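Local coordinates for protein enoyl-CoA hydratase/carnithine racemase (Magnetospirillum magneticum, PDB 4NEK) that probably isomerises unsaturated fatty acyl-CoA thioesters as a delta(3)-delta(2)-enoyl-CoA isomerase of the crotonase family, and assembles from six chains, at residues R123-F128 / G159-V164; T58-G63 / A96-A101; Q141-L146 / V170-G175. One frame throughout, in Å; residues are numbered along the deposited sequence.

Contact 1. Residues R123-F128 / G159-V164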
ATOM      1  N   ARG C 123       6.492 -18.922   0.196  1.00 22.79           N
ATOM      2  CA  ARG C 123       5.132 -19.315  -0.168  1.00 27.11           C
ATOM      3  C   ARG C 123       4.404 -19.822   1.091  1.00 25.75           C
ATOM      4  O   ARG C 123       4.832 -20.787   1.706  1.00 25.01           O
ATOM      5  CB  ARG C 123       5.217 -20.377  -1.205  1.00 27.21           C
ATOM      6  CG  ARG C 123       3.931 -20.734  -1.883  1.00 33.35           C
ATOM      7  CD  ARG C 123       4.188 -21.828  -2.924  1.00 33.44           C
ATOM      8  NE  ARG C 123       2.918 -22.413  -3.302  1.00 38.24           N
ATOM      9  CZ  ARG C 123       2.342 -23.473  -2.731  1.00 44.20           C
ATOM     10  NH1 ARG C 123       2.932 -24.115  -1.743  1.00 47.02           N
ATOM     11  NH2 ARG C 123       1.145 -23.888  -3.155  1.00 47.84           N
ATOM     12  N   PHE C 124       3.366 -19.109   1.501  1.00 23.25           N
ATOM     13  CA  PHE C 124       2.640 -19.443   2.716  1.00 24.19           C
ATOM     14  C   PHE C 124       1.394 -20.206   2.327  1.00 26.47           C
ATOM     15  O   PHE C 124       0.773 -19.899   1.306  1.00 26.37           O
ATOM     16  CB  PHE C 124       2.220 -18.186   3.450  1.00 24.11           C
ATOM     17  CG  PHE C 124       3.363 -17.307   3.845  1.00 23.22           C
ATOM     18  CD1 PHE C 124       3.843 -16.361   2.963  1.00 24.72           C
ATOM     19  CD2 PHE C 124       3.974 -17.450   5.087  1.00 21.49           C
ATOM     20  CE1 PHE C 124       4.923 -15.564   3.313  1.00 25.40           C
ATOM     21  CE2 PHE C 124       5.034 -16.667   5.446  1.00 22.79           C
ATOM     22  CZ  PHE C 124       5.510 -15.712   4.564  1.00 24.36           C
ATOM     23  N   HIS C 125       1.009 -21.214   3.108  1.00 27.10           N
ATOM     24  CA  HIS C 125      -0.161 -22.017   2.725  1.00 26.06           C
ATOM     25  C   HIS C 125      -0.731 -22.738   3.907  1.00 25.60           C
ATOM     26  O   HIS C 125       0.004 -23.331   4.656  1.00 21.67           O
ATOM     27  CB  HIS C 125       0.256 -23.022   1.658  1.00 27.14           C
ATOM     28  CG  HIS C 125      -0.875 -23.579   0.873  1.00 28.74           C
ATOM     29  ND1 HIS C 125      -0.704 -24.590  -0.048  1.00 29.93           N
ATOM     30  CD2 HIS C 125      -2.199 -23.292   0.879  1.00 30.36           C
ATOM     31  CE1 HIS C 125      -1.873 -24.907  -0.571  1.00 30.52           C
ATOM     32  NE2 HIS C 125      -2.795 -24.121  -0.040  1.00 29.92           N
HETATM   33  N   MSE C 126      -2.047 -22.653   4.058  1.00 28.85           N
HETATM   34  CA  MSE C 126      -2.782 -23.396   5.068  1.00 31.12           C
HETATM   35  C   MSE C 126      -3.855 -24.249   4.416  1.00 28.58           C
HETATM   36  O   MSE C 126      -5.029 -23.927   4.502  1.00 28.77           O
HETATM   37  CB  MSE C 126      -3.405 -22.391   6.007  1.00 32.75           C
HETATM   38  CG  MSE C 126      -2.276 -21.780   6.825  1.00 38.21           C
HETATM   39 SE   MSE C 126      -2.912 -20.148   7.759  1.00 45.57          SE
HETATM   40  CE  MSE C 126      -1.313 -18.994   7.719  1.00 49.98           C
ATOM     41  N   PRO C 127      -3.476 -25.386   3.821  1.00 28.59           N
ATOM     42  CA  PRO C 127      -4.380 -26.189   3.010  1.00 29.86           C
ATOM     43  C   PRO C 127      -5.260 -27.234   3.753  1.00 29.42           C
ATOM     44  O   PRO C 127      -5.732 -28.167   3.121  1.00 36.21           O
ATOM     45  CB  PRO C 127      -3.399 -26.923   2.104  1.00 31.72           C
ATOM     46  CG  PRO C 127      -2.271 -27.266   3.033  1.00 29.62           C
ATOM     47  CD  PRO C 127      -2.185 -26.080   3.990  1.00 30.88           C
ATOM     48  N   PHE C 128      -5.511 -27.044   5.043  1.00 26.21           N
ATOM     49  CA  PHE C 128      -6.341 -27.915   5.839  1.00 27.11           C
ATOM     50  C   PHE C 128      -7.647 -28.323   5.169  1.00 25.54           C
ATOM     51  O   PHE C 128      -7.953 -29.489   5.089  1.00 22.28           O
ATOM     52  CB  PHE C 128      -6.648 -27.253   7.171  1.00 30.62           C
ATOM     53  CG  PHE C 128      -5.421 -26.778   7.861  1.00 36.57           C
ATOM     54  CD1 PHE C 128      -4.571 -27.689   8.482  1.00 36.37           C
ATOM     55  CD2 PHE C 128      -5.082 -25.417   7.869  1.00 39.03           C
ATOM     56  CE1 PHE C 128      -3.416 -27.239   9.110  1.00 38.06           C
ATOM     57  CE2 PHE C 128      -3.920 -24.973   8.482  1.00 39.94           C
ATOM     58  CZ  PHE C 128      -3.078 -25.890   9.087  1.00 37.91           C
ATOM     59  N   GLY C 159      -8.531 -22.188   1.027  1.00 24.97           N
ATOM     60  CA  GLY C 159      -7.302 -22.965   1.108  1.00 25.05           C
ATOM     61  C   GLY C 159      -6.242 -22.527   0.101  1.00 23.90           C
ATOM     62  O   GLY C 159      -5.503 -23.341  -0.411  1.00 21.91           O
ATOM     63  N   GLU C 160      -6.176 -21.241  -0.162  1.00 22.72           N
ATOM     64  CA  GLU C 160      -5.274 -20.716  -1.156  1.00 26.00           C
ATOM     65  C   GLU C 160      -3.953 -20.228  -0.591  1.00 23.88           C
ATOM     66  O   GLU C 160      -3.909 -19.594   0.463  1.00 22.06           O
ATOM     67  CB  GLU C 160      -5.927 -19.575  -1.901  1.00 28.67           C
ATOM     68  CG  GLU C 160      -6.951 -20.070  -2.903  1.00 35.82           C
ATOM     69  CD  GLU C 160      -7.682 -18.933  -3.622  1.00 39.68           C
ATOM     70  OE1 GLU C 160      -7.427 -17.737  -3.278  1.00 42.32           O
ATOM     71  OE2 GLU C 160      -8.516 -19.249  -4.510  1.00 38.38           O
ATOM     72  N   PRO C 161      -2.854 -20.518  -1.296  1.00 23.36           N
ATOM     73  CA  PRO C 161      -1.559 -20.071  -0.842  1.00 23.37           C
ATOM     74  C   PRO C 161      -1.422 -18.593  -1.058  1.00 21.95           C
ATOM     75  O   PRO C 161      -2.155 -18.028  -1.845  1.00 24.07           O
ATOM     76  CB  PRO C 161      -0.591 -20.829  -1.739  1.00 24.29           C
ATOM     77  CG  PRO C 161      -1.331 -21.145  -2.945  1.00 23.81           C
ATOM     78  CD  PRO C 161      -2.748 -21.363  -2.486  1.00 26.04           C
ATOM     79  N   PHE C 162      -0.521 -17.954  -0.330  1.00 20.42           N
ATOM     80  CA  PHE C 162      -0.312 -16.530  -0.488  1.00 18.94           C
ATOM     81  C   PHE C 162       1.146 -16.237  -0.274  1.00 18.69           C
ATOM     82  O   PHE C 162       1.895 -17.134   0.109  1.00 18.66           O
ATOM     83  CB  PHE C 162      -1.202 -15.722   0.473  1.00 18.91           C
ATOM     84  CG  PHE C 162      -0.969 -16.011   1.928  1.00 18.73           C
ATOM     85  CD1 PHE C 162      -1.600 -17.103   2.545  1.00 19.25           C
ATOM     86  CD2 PHE C 162      -0.122 -15.222   2.671  1.00 17.91           C
ATOM     87  CE1 PHE C 162      -1.382 -17.385   3.900  1.00 19.47           C
ATOM     88  CE2 PHE C 162       0.114 -15.498   4.013  1.00 18.97           C
ATOM     89  CZ  PHE C 162      -0.525 -16.578   4.626  1.00 19.35           C
ATOM     90  N   GLY C 163       1.513 -14.981  -0.570  1.00 18.63           N
ATOM     91  CA  GLY C 163       2.883 -14.560  -0.691  1.00 18.61           C
ATOM     92  C   GLY C 163       3.220 -13.493   0.306  1.00 19.40           C
ATOM     93  O   GLY C 163       2.403 -13.148   1.168  1.00 18.91           O
ATOM     94  N   VAL C 164       4.434 -12.979   0.169  1.00 18.30           N
ATOM     95  CA  VAL C 164       4.972 -11.999   1.082  1.00 19.44           C
ATOM     96  C   VAL C 164       4.216 -10.674   1.059  1.00 20.25           C
ATOM     97  O   VAL C 164       4.197  -9.970   2.082  1.00 21.24           O
ATOM     98  CB  VAL C 164       6.474 -11.759   0.826  1.00 19.99           C
ATOM     99  CG1 VAL C 164       7.263 -13.023   1.145  1.00 19.96           C
ATOM    100  CG2 VAL C 164       6.743 -11.317  -0.628  1.00 19.30           C
TER
HETATM  101  O   HOH W   1      -3.840 -20.943   2.824  1.00 25.51           O

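Contact 2. Residues T58-G63 / A96-A101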
ATOM      1  N   THR C  58      16.944 -23.560   1.833  1.00 27.29           N
ATOM      2  CA  THR C  58      15.927 -23.292   0.809  1.00 29.14           C
ATOM      3  C   THR C  58      14.489 -23.291   1.296  1.00 27.01           C
ATOM      4  O   THR C  58      13.627 -22.885   0.545  1.00 26.34           O
ATOM      5  CB  THR C  58      15.974 -24.325  -0.320  1.00 31.50           C
ATOM      6  OG1 THR C  58      15.715 -25.617   0.245  1.00 34.77           O
ATOM      7  CG2 THR C  58      17.329 -24.320  -0.990  1.00 32.00           C
ATOM      8  N   ASP C  59      14.214 -23.778   2.502  1.00 26.47           N
ATOM      9  CA  ASP C  59      12.851 -23.904   2.966  1.00 26.43           C
ATOM     10  C   ASP C  59      12.738 -23.788   4.455  1.00 25.12           C
ATOM     11  O   ASP C  59      13.654 -24.077   5.175  1.00 26.08           O
ATOM     12  CB  ASP C  59      12.277 -25.254   2.588  1.00 29.19           C
ATOM     13  CG  ASP C  59      12.143 -25.440   1.089  1.00 31.89           C
ATOM     14  OD1 ASP C  59      11.148 -24.924   0.492  1.00 33.60           O
ATOM     15  OD2 ASP C  59      13.025 -26.128   0.500  1.00 32.28           O
ATOM     16  N   PHE C  60      11.599 -23.315   4.911  1.00 24.12           N
ATOM     17  CA  PHE C  60      11.345 -23.231   6.314  1.00 25.18           C
ATOM     18  C   PHE C  60      10.725 -24.558   6.751  1.00 28.32           C
ATOM     19  O   PHE C  60      11.322 -25.296   7.516  1.00 29.81           O
ATOM     20  CB  PHE C  60      10.424 -22.034   6.622  1.00 23.36           C
ATOM     21  CG  PHE C  60      10.196 -21.793   8.091  1.00 21.59           C
ATOM     22  CD1 PHE C  60      11.220 -21.441   8.902  1.00 22.34           C
ATOM     23  CD2 PHE C  60       8.922 -21.922   8.649  1.00 22.79           C
ATOM     24  CE1 PHE C  60      11.012 -21.222  10.254  1.00 22.43           C
ATOM     25  CE2 PHE C  60       8.698 -21.702   9.996  1.00 21.22           C
ATOM     26  CZ  PHE C  60       9.753 -21.362  10.802  1.00 22.04           C
ATOM     27  N   SER C  61       9.510 -24.838   6.282  1.00 29.65           N
ATOM     28  CA  SER C  61       8.895 -26.130   6.493  1.00 28.94           C
ATOM     29  C   SER C  61       7.752 -26.311   5.590  1.00 27.30           C
ATOM     30  O   SER C  61       6.847 -25.478   5.523  1.00 31.02           O
ATOM     31  CB  SER C  61       8.383 -26.273   7.920  1.00 30.01           C
ATOM     32  OG  SER C  61       7.714 -27.497   8.038  1.00 29.67           O
ATOM     33  N   ALA C  62       7.739 -27.461   4.944  1.00 26.93           N
ATOM     34  CA  ALA C  62       6.621 -27.854   4.133  1.00 24.89           C
ATOM     35  C   ALA C  62       5.462 -28.439   4.940  1.00 25.59           C
ATOM     36  O   ALA C  62       4.581 -29.017   4.375  1.00 24.41           O
ATOM     37  CB  ALA C  62       7.082 -28.858   3.112  1.00 26.33           C
ATOM     38  N   GLY C  63       5.467 -28.306   6.262  1.00 30.80           N
ATOM     39  CA  GLY C  63       4.376 -28.743   7.078  1.00 32.63           C
ATOM     40  C   GLY C  63       4.564 -30.183   7.406  1.00 34.25           C
ATOM     41  O   GLY C  63       5.654 -30.706   7.309  1.00 31.34           O
ATOM     42  N   ALA C  96      11.790 -15.689  13.979  1.00 21.09           N
ATOM     43  CA  ALA C  96      11.867 -16.702  12.945  1.00 22.17           C
ATOM     44  C   ALA C  96      12.315 -16.122  11.629  1.00 21.68           C
ATOM     45  O   ALA C  96      12.045 -14.978  11.349  1.00 20.02           O
ATOM     46  CB  ALA C  96      10.522 -17.332  12.762  1.00 23.65           C
ATOM     47  N   ALA C  97      13.017 -16.926  10.841  1.00 21.13           N
ATOM     48  CA  ALA C  97      13.417 -16.523   9.526  1.00 21.83           C
ATOM     49  C   ALA C  97      12.911 -17.573   8.599  1.00 22.96           C
ATOM     50  O   ALA C  97      13.329 -18.721   8.689  1.00 25.11           O
ATOM     51  CB  ALA C  97      14.932 -16.443   9.446  1.00 22.41           C
ATOM     52  N   VAL C  98      12.009 -17.199   7.694  1.00 22.71           N
ATOM     53  CA  VAL C  98      11.389 -18.141   6.806  1.00 21.47           C
ATOM     54  C   VAL C  98      11.749 -17.912   5.368  1.00 20.94           C
ATOM     55  O   VAL C  98      12.095 -16.815   4.988  1.00 22.43           O
ATOM     56  CB  VAL C  98       9.870 -18.101   6.956  1.00 24.81           C
ATOM     57  CG1 VAL C  98       9.488 -18.245   8.415  1.00 27.40           C
ATOM     58  CG2 VAL C  98       9.284 -16.794   6.503  1.00 26.60           C
ATOM     59  N   ARG C  99      11.614 -18.948   4.562  1.00 23.71           N
ATOM     60  CA  ARG C  99      11.861 -18.888   3.121  1.00 26.31           C
ATOM     61  C   ARG C  99      11.281 -20.090   2.464  1.00 26.87           C
ATOM     62  O   ARG C  99      10.931 -21.042   3.134  1.00 28.96           O
ATOM     63  CB  ARG C  99      13.363 -18.855   2.825  1.00 26.77           C
ATOM     64  CG  ARG C  99      14.038 -20.177   3.134  1.00 26.99           C
ATOM     65  CD  ARG C  99      15.485 -20.000   3.531  1.00 26.01           C
ATOM     66  NE  ARG C  99      16.215 -19.391   2.447  1.00 27.07           N
ATOM     67  CZ  ARG C  99      17.416 -18.857   2.560  1.00 29.34           C
ATOM     68  NH1 ARG C  99      18.095 -18.876   3.704  1.00 31.43           N
ATOM     69  NH2 ARG C  99      17.953 -18.294   1.500  1.00 32.12           N
ATOM     70  N   GLY C 100      11.203 -20.063   1.138  1.00 26.61           N
ATOM     71  CA  GLY C 100      10.631 -21.167   0.374  1.00 24.75           C
ATOM     72  C   GLY C 100       9.286 -21.598   0.928  1.00 24.56           C
ATOM     73  O   GLY C 100       8.412 -20.770   1.173  1.00 23.43           O
ATOM     74  N   ALA C 101       9.140 -22.883   1.192  1.00 23.59           N
ATOM     75  CA  ALA C 101       7.888 -23.391   1.731  1.00 24.67           C
ATOM     76  C   ALA C 101       7.663 -23.023   3.201  1.00 24.15           C
ATOM     77  O   ALA C 101       8.548 -23.195   4.031  1.00 24.21           O
ATOM     78  CB  ALA C 101       7.846 -24.879   1.590  1.00 25.22           C
TER

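Contact 3. Residues Q141-L146 / V170-G175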
ATOM      1  N   GLN C 141      -8.189 -18.435  15.133  1.00 24.28           N
ATOM      2  CA  GLN C 141      -8.294 -17.173  15.849  1.00 26.23           C
ATOM      3  C   GLN C 141      -7.271 -16.128  15.366  1.00 27.90           C
ATOM      4  O   GLN C 141      -7.595 -14.937  15.170  1.00 25.68           O
ATOM      5  CB  GLN C 141      -8.058 -17.456  17.328  1.00 28.96           C
ATOM      6  CG  GLN C 141      -8.095 -16.277  18.245  1.00 30.09           C
ATOM      7  CD  GLN C 141      -8.248 -16.743  19.693  1.00 33.22           C
ATOM      8  OE1 GLN C 141      -9.252 -17.337  20.069  1.00 34.52           O
ATOM      9  NE2 GLN C 141      -7.259 -16.455  20.512  1.00 37.02           N
ATOM     10  N   THR C 142      -6.029 -16.544  15.194  1.00 25.92           N
ATOM     11  CA  THR C 142      -4.999 -15.572  14.873  1.00 24.62           C
ATOM     12  C   THR C 142      -5.160 -15.008  13.449  1.00 26.57           C
ATOM     13  O   THR C 142      -4.994 -13.809  13.271  1.00 31.09           O
ATOM     14  CB  THR C 142      -3.623 -16.174  14.980  1.00 24.06           C
ATOM     15  OG1 THR C 142      -3.502 -17.280  14.075  1.00 22.23           O
ATOM     16  CG2 THR C 142      -3.367 -16.609  16.404  1.00 24.05           C
HETATM   17  N   MSE C 143      -5.509 -15.829  12.448  1.00 24.43           N
HETATM   18  CA  MSE C 143      -5.626 -15.305  11.091  1.00 25.83           C
HETATM   19  C   MSE C 143      -6.723 -14.289  10.963  1.00 26.47           C
HETATM   20  O   MSE C 143      -6.510 -13.233  10.397  1.00 24.07           O
HETATM   21  CB  MSE C 143      -5.719 -16.369  10.001  1.00 26.71           C
HETATM   22  CG  MSE C 143      -4.496 -17.248  10.032  1.00 32.08           C
HETATM   23 SE   MSE C 143      -2.733 -16.242  10.060  1.00 45.01          SE
HETATM   24  CE  MSE C 143      -1.855 -17.852  10.776  1.00 51.55           C
ATOM     25  N   PRO C 144      -7.926 -14.595  11.475  1.00 28.32           N
ATOM     26  CA  PRO C 144      -8.966 -13.585  11.319  1.00 29.05           C
ATOM     27  C   PRO C 144      -8.625 -12.323  12.068  1.00 29.41           C
ATOM     28  O   PRO C 144      -8.915 -11.216  11.579  1.00 28.93           O
ATOM     29  CB  PRO C 144     -10.211 -14.246  11.910  1.00 29.83           C
ATOM     30  CG  PRO C 144      -9.954 -15.707  11.814  1.00 30.51           C
ATOM     31  CD  PRO C 144      -8.463 -15.881  11.947  1.00 28.76           C
ATOM     32  N   ALA C 145      -8.012 -12.461  13.240  1.00 29.28           N
ATOM     33  CA  ALA C 145      -7.619 -11.273  14.007  1.00 30.35           C
ATOM     34  C   ALA C 145      -6.618 -10.420  13.201  1.00 30.51           C
ATOM     35  O   ALA C 145      -6.712  -9.209  13.196  1.00 28.48           O
ATOM     36  CB  ALA C 145      -6.999 -11.668  15.333  1.00 30.18           C
ATOM     37  N   LEU C 146      -5.688 -11.049  12.501  1.00 25.38           N
ATOM     38  CA  LEU C 146      -4.691 -10.293  11.774  1.00 27.40           C
ATOM     39  C   LEU C 146      -5.178  -9.734  10.462  1.00 26.34           C
ATOM     40  O   LEU C 146      -4.881  -8.590  10.116  1.00 26.19           O
ATOM     41  CB  LEU C 146      -3.478 -11.167  11.479  1.00 27.35           C
ATOM     42  CG  LEU C 146      -2.570 -11.469  12.688  1.00 29.31           C
ATOM     43  CD1 LEU C 146      -1.612 -12.589  12.291  1.00 29.32           C
ATOM     44  CD2 LEU C 146      -1.819 -10.207  13.177  1.00 27.76           C
ATOM     45  N   VAL C 170      -0.848  -8.154   6.305  1.00 24.50           N
ATOM     46  CA  VAL C 170      -1.665  -8.499   7.437  1.00 25.77           C
ATOM     47  C   VAL C 170      -0.881  -8.661   8.726  1.00 29.06           C
ATOM     48  O   VAL C 170      -1.465  -9.038   9.741  1.00 31.61           O
ATOM     49  CB  VAL C 170      -2.489  -9.773   7.179  1.00 27.34           C
ATOM     50  CG1 VAL C 170      -3.245  -9.639   5.870  1.00 27.05           C
ATOM     51  CG2 VAL C 170      -1.628 -11.039   7.170  1.00 26.02           C
ATOM     52  N   GLY C 171       0.425  -8.378   8.722  1.00 28.83           N
ATOM     53  CA  GLY C 171       1.186  -8.403   9.963  1.00 27.60           C
ATOM     54  C   GLY C 171       1.633  -9.791  10.419  1.00 28.38           C
ATOM     55  O   GLY C 171       1.986 -10.032  11.598  1.00 24.60           O
ATOM     56  N   LEU C 172       1.692 -10.702   9.471  1.00 28.74           N
ATOM     57  CA  LEU C 172       2.224 -12.014   9.767  1.00 27.26           C
ATOM     58  C   LEU C 172       3.731 -11.988   9.831  1.00 25.74           C
ATOM     59  O   LEU C 172       4.332 -12.782  10.522  1.00 24.80           O
ATOM     60  CB  LEU C 172       1.768 -13.003   8.710  1.00 27.86           C
ATOM     61  CG  LEU C 172       1.999 -14.461   9.027  1.00 29.65           C
ATOM     62  CD1 LEU C 172       1.191 -14.945  10.245  1.00 31.30           C
ATOM     63  CD2 LEU C 172       1.618 -15.270   7.811  1.00 30.49           C
ATOM     64  N   ILE C 173       4.350 -11.101   9.078  1.00 25.68           N
ATOM     65  CA  ILE C 173       5.825 -10.987   9.088  1.00 24.69           C
ATOM     66  C   ILE C 173       6.166  -9.518   9.222  1.00 25.38           C
ATOM     67  O   ILE C 173       5.359  -8.675   8.843  1.00 27.56           O
ATOM     68  CB  ILE C 173       6.500 -11.509   7.794  1.00 22.13           C
ATOM     69  CG1 ILE C 173       6.061 -10.694   6.586  1.00 21.75           C
ATOM     70  CG2 ILE C 173       6.171 -12.960   7.583  1.00 22.69           C
ATOM     71  CD1 ILE C 173       6.640 -11.215   5.280  1.00 22.73           C
ATOM     72  N   ASN C 174       7.376  -9.231   9.669  1.00 24.05           N
ATOM     73  CA  ASN C 174       7.802  -7.888   9.800  1.00 24.01           C
ATOM     74  C   ASN C 174       8.331  -7.367   8.484  1.00 27.01           C
ATOM     75  O   ASN C 174       8.292  -6.155   8.249  1.00 35.28           O
ATOM     76  CB  ASN C 174       8.905  -7.781  10.824  1.00 23.72           C
ATOM     77  CG  ASN C 174       8.411  -8.002  12.224  1.00 22.88           C
ATOM     78  OD1 ASN C 174       8.121  -7.070  12.944  1.00 27.84           O
ATOM     79  ND2 ASN C 174       8.294  -9.227  12.600  1.00 20.64           N
ATOM     80  N   GLY C 175       8.888  -8.219   7.641  1.00 24.31           N
ATOM     81  CA  GLY C 175       9.539  -7.704   6.458  1.00 23.40           C
ATOM     82  C   GLY C 175      10.184  -8.756   5.601  1.00 22.84           C
ATOM     83  O   GLY C 175      10.295  -9.900   5.985  1.00 21.87           O
TER

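Contact 1. Residues R123-F128 / G159-V164
An isolated antiparallel bridge joins Phe124, in the short strand 123-125 of the crotonase fold, to Phe162 in the loop between helices 149-156 and 164-169. The two residues form a hydrogen-bonded pair. Phe124 N donates to Phe162 O at 2.8 Å, and Phe162 N donates to Phe124 O at 2.9 Å. Phe162 has CG between its backbone N and carbonyl carbon (chi1 60°), which sets the ring against Phe124 CB. Phe124 CB lies over the face of the Phe162 ring, 3.5 Å from its centroid, a CH-pi contact. The planes of the two rings are only 12° apart, but the rings are displaced so far that little of one lies over the other. Met126 CE touches the edge of the Phe162 ring, 4.0 Å from Phe162 CZ. His125 NE2 donates to Gly159 O at 2.8 Å; this oxygen lies near the imidazole plane, while NE2 sits above the plane of the carbonyl. Pro161 CB and Pro127 CB cover opposite faces of this imidazole. Water 1 links Met126 N to Glu160 O. Glu160 OE2 forms a salt bridge with Lys192 of a neighbouring subunit. Strand 123-125 also runs parallel to strand 101-103, so the loop borders the small second sheet of a crotonase-like domain.

Contact 2. Residues T58-G63 / A96-A101
The Phe60 ring carries Val98 CG1 over the centre of one face, 3.5 Å from the ring centroid, in a CH-pi contact. Ala97 O approaches the same ring obliquely, 3.4 Å from Phe60 CD1. Phe60 has CG opposite its own N (chi1 -175°), which sets the ring against Val98; Ile53 of strand 50-54 also touches it. The second flat group is the Asp59 carboxylate. Ala101 N donates to Asp59 OD1 at 2.9 Å; the bond is nearly straight and uses the anti lone pair of Asp59 OD1. Thr58 OG1 donates to Asp59 OD2 from above the carboxylate plane, so both oxygens are held. The loop 58-63 follows strand 50-54 and contains Ser61-Ala62-Gly63. In crotonase relatives this region supplies a backbone N-H to the oxyanion hole, and a similar role here is likely. Ala101 O takes two backbone donors, Ser61 N at 2.9 Å and Phe60 N at 3.2 Å, the latter in the carbonyl plane. A weak bond also runs from Phe60 N to Arg99 O. Gly100, with positive phi, brings its CA within 3.5 Å of Thr58 O. Arg99 CG and CD rest on the Thr58-Asp59 peptide, with Arg99 CG 3.6 Å from Thr58 C. Ser61 OG accepts from Gly63 N in an ST turn and is also hydrogen-bonded to Asn25 O.

Contact 3. Residues Q141-L146 / V170-G175
Helix 139-147 brings Leu146 up to Val170, where helix 164-169 gives way to a loop; their CA atoms are 5.6 Å apart. The first helix is kinked at Pro144, whose N makes no bond to the preceding turn. The second ends in a Schellman motif, with Gly171 at positive phi. Leu146 O and Val170 O come within 3.5 Å of each other; both are acceptors, so they do not bond. Leu146 instead lays its side chain against the Val170 carbonyl, with Leu146 CB 3.4 Å from Val170 O. Leu146 CD2 lies 3.6 Å from Val170 O. These helices pack in the N-terminal core of the crotonase fold, and the loop leads into strand 175-176, the outermost strand of the main sheet within the chain on that side. The other leucine branch, Leu146 CD1, meets Leu172 CD1 at 4.2 Å, the two side chains nearly perpendicular. Met143, a selenomethionine, bends at chi2 (-50°) and brings Met143 SE to 4.1 Å from Leu172 CD1. Leu172 CD1 thus touches both helix residues. Leu172 and Met143 also pack on Pro111. A neighbouring subunit covers part of the contact: Arg150 of that subunit packs on Leu146 and donates through NE to Gly171 O.

How the contacts relate
Contacts 1 and 3 are mostly buried; contact 2 is only partly so. Contacts 1 and 2 are rich in backbone hydrogen bonds, as fits strands and the loops beside them. Contact 3 joins a helix to a helix end by packing, mostly apolar, without hydrogen bonds between its segments. Helix 164-169 relates contacts 1 and 3: segment 159-164 leads into it and 170-175 leaves it. These two contacts also share apolar packing, since Phe124 and Phe162 touch Leu172. Contact 2 meets contact 1 through a probable backbone hydrogen bond from Arg123 to Gly100, and does not touch contact 3. Other subunits reach contacts 1 and 3, whereas no other chain of the assembly touches contact 2.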